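Side-chain contact in methyltransferase (Thermus thermophilus, PDB 1WS6), which probably transfers a methyl group from S-adenosylmethionine to a substrate not yet established: residues E98-L101 against P102-A106. Sequence-based numbering, arbitrary orientation.
Sequences EVFL and PEAKA
The methyl of Ala-104 lies over one face of the Phe-100 ring, 3.6 Å above its plane and displaced toward the rim on the CE2 and CZ side. This is a CH-pi contact, with CB 3.9 Å from the ring centroid. Phe-100 has CG anti to its own nitrogen (chi1 173°), which carries the ring along the helix toward the next turn, where a residue as small as alanine lets the flat face settle close. Leu-95 and Leu-136 add apolar neighbours to this buried side.

The contact belongs to helix 97-106, which joins strands 91-93 and 111-116 of the central sheet in a Rossmann-like methyltransferase fold. Pro-102 sits within it and kinks it: lacking an N-H, it leaves the carbonyl of Glu-98 without the usual i+4 partner and sets its CD 3.3 Å from Glu-98 O instead. The regular bonds resume beyond, weakly from Glu-103 N to Val-99 O, then firmly from Ala-104 N to Phe-100 O and from Lys-105 N to Leu-101 O (3.0 Å). On the more exposed side, Val-99 and Glu-103 run side by side, and the extended glutamate chain brings its carboxylate, a charged group that suits this solvent-facing position, alongside Val-99 CG1.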
ATOM      1  N   GLU A  98      -4.596 -13.226   2.815  1.00 23.91           N
ATOM      2  CA  GLU A  98      -5.608 -13.946   3.583  1.00 24.64           C
ATOM      3  C   GLU A  98      -5.014 -14.730   4.762  1.00 23.05           C
ATOM      4  O   GLU A  98      -5.738 -15.157   5.665  1.00 21.60           O
ATOM      5  CB  GLU A  98      -6.382 -14.886   2.655  1.00 26.79           C
ATOM      6  CG  GLU A  98      -5.487 -15.838   1.852  1.00 32.71           C
ATOM      7  CD  GLU A  98      -6.277 -16.882   1.074  1.00 35.29           C
ATOM      8  OE1 GLU A  98      -6.933 -16.529   0.067  1.00 36.34           O
ATOM      9  OE2 GLU A  98      -6.245 -18.063   1.482  1.00 37.61           O
ATOM     10  N   VAL A  99      -3.702 -14.934   4.744  1.00 20.65           N
ATOM     11  CA  VAL A  99      -3.049 -15.643   5.835  1.00 19.04           C
ATOM     12  C   VAL A  99      -2.449 -14.601   6.769  1.00 18.95           C
ATOM     13  O   VAL A  99      -2.530 -14.718   7.990  1.00 20.41           O
ATOM     14  CB  VAL A  99      -1.907 -16.574   5.342  1.00 19.03           C
ATOM     15  CG1 VAL A  99      -1.162 -17.159   6.548  1.00 14.70           C
ATOM     16  CG2 VAL A  99      -2.467 -17.690   4.472  1.00 13.41           C
ATOM     17  N   PHE A 100      -1.867 -13.564   6.180  1.00 18.69           N
ATOM     18  CA  PHE A 100      -1.234 -12.496   6.950  1.00 19.13           C
ATOM     19  C   PHE A 100      -2.161 -11.766   7.919  1.00 19.82           C
ATOM     20  O   PHE A 100      -1.831 -11.603   9.092  1.00 19.87           O
ATOM     21  CB  PHE A 100      -0.603 -11.454   6.020  1.00 14.08           C
ATOM     22  CG  PHE A 100      -0.088 -10.243   6.741  1.00 13.01           C
ATOM     23  CD1 PHE A 100       1.170 -10.251   7.332  1.00 14.61           C
ATOM     24  CD2 PHE A 100      -0.869  -9.103   6.853  1.00 11.68           C
ATOM     25  CE1 PHE A 100       1.637  -9.144   8.020  1.00 14.60           C
ATOM     26  CE2 PHE A 100      -0.415  -7.993   7.539  1.00 10.93           C
ATOM     27  CZ  PHE A 100       0.842  -8.009   8.125  1.00 14.80           C
ATOM     28  N   LEU A 101      -3.302 -11.303   7.425  1.00 20.56           N
ATOM     29  CA  LEU A 101      -4.238 -10.568   8.266  1.00 23.30           C
ATOM     30  C   LEU A 101      -4.558 -11.272   9.585  1.00 25.34           C
ATOM     31  O   LEU A 101      -4.382 -10.693  10.658  1.00 26.67           O
ATOM     32  CB  LEU A 101      -5.530 -10.279   7.497  1.00 20.94           C
ATOM     33  CG  LEU A 101      -5.349  -9.400   6.256  1.00 22.73           C
ATOM     34  CD1 LEU A 101      -6.716  -9.105   5.639  1.00 17.62           C
ATOM     35  CD2 LEU A 101      -4.628  -8.101   6.633  1.00 18.69           C
ATOM     36  N   PRO A 102      -5.027 -12.529   9.526  1.00 26.36           N
ATOM     37  CA  PRO A 102      -5.354 -13.256  10.756  1.00 25.95           C
ATOM     38  C   PRO A 102      -4.168 -13.276  11.703  1.00 25.71           C
ATOM     39  O   PRO A 102      -4.281 -12.916  12.871  1.00 27.35           O
ATOM     40  CB  PRO A 102      -5.700 -14.657  10.258  1.00 25.79           C
ATOM     41  CG  PRO A 102      -6.169 -14.429   8.860  1.00 28.73           C
ATOM     42  CD  PRO A 102      -5.216 -13.385   8.342  1.00 28.08           C
ATOM     43  N   GLU A 103      -3.020 -13.689  11.186  1.00 25.43           N
ATOM     44  CA  GLU A 103      -1.820 -13.770  12.003  1.00 25.78           C
ATOM     45  C   GLU A 103      -1.348 -12.420  12.531  1.00 26.53           C
ATOM     46  O   GLU A 103      -0.917 -12.313  13.679  1.00 27.37           O
ATOM     47  CB  GLU A 103      -0.708 -14.457  11.209  1.00 23.66           C
ATOM     48  CG  GLU A 103      -0.976 -15.942  11.021  1.00 22.91           C
ATOM     49  CD  GLU A 103      -0.004 -16.622  10.082  1.00 21.46           C
ATOM     50  OE1 GLU A 103       1.176 -16.205  10.004  1.00 21.07           O
ATOM     51  OE2 GLU A 103      -0.429 -17.592   9.433  1.00 21.70           O
ATOM     52  N   ALA A 104      -1.435 -11.387  11.702  1.00 26.08           N
ATOM     53  CA  ALA A 104      -1.007 -10.068  12.130  1.00 26.95           C
ATOM     54  C   ALA A 104      -1.826  -9.659  13.344  1.00 27.86           C
ATOM     55  O   ALA A 104      -1.282  -9.142  14.323  1.00 27.73           O
ATOM     56  CB  ALA A 104      -1.189  -9.059  11.009  1.00 26.11           C
ATOM     57  N   LYS A 105      -3.132  -9.901  13.283  1.00 27.12           N
ATOM     58  CA  LYS A 105      -4.003  -9.548  14.390  1.00 30.83           C
ATOM     59  C   LYS A 105      -3.556 -10.254  15.681  1.00 32.09           C
ATOM     60  O   LYS A 105      -3.324  -9.607  16.705  1.00 33.47           O
ATOM     61  CB  LYS A 105      -5.458  -9.912  14.063  1.00 31.45           C
ATOM     62  CG  LYS A 105      -6.473  -9.090  14.846  1.00 32.62           C
ATOM     63  CD  LYS A 105      -7.906  -9.609  14.701  1.00 34.59           C
ATOM     64  CE  LYS A 105      -8.437  -9.530  13.270  1.00 36.49           C
ATOM     65  NZ  LYS A 105      -7.752 -10.446  12.307  1.00 37.41           N
ATOM     66  N   ALA A 106      -3.414 -11.572  15.629  1.00 30.94           N
ATOM     67  CA  ALA A 106      -3.002 -12.324  16.806  1.00 32.66           C
ATOM     68  C   ALA A 106      -1.703 -11.810  17.423  1.00 33.87           C
ATOM     69  O   ALA A 106      -1.502 -11.915  18.636  1.00 34.47           O
ATOM     70  CB  ALA A 106      -2.860 -13.801  16.459  1.00 32.54           C
TER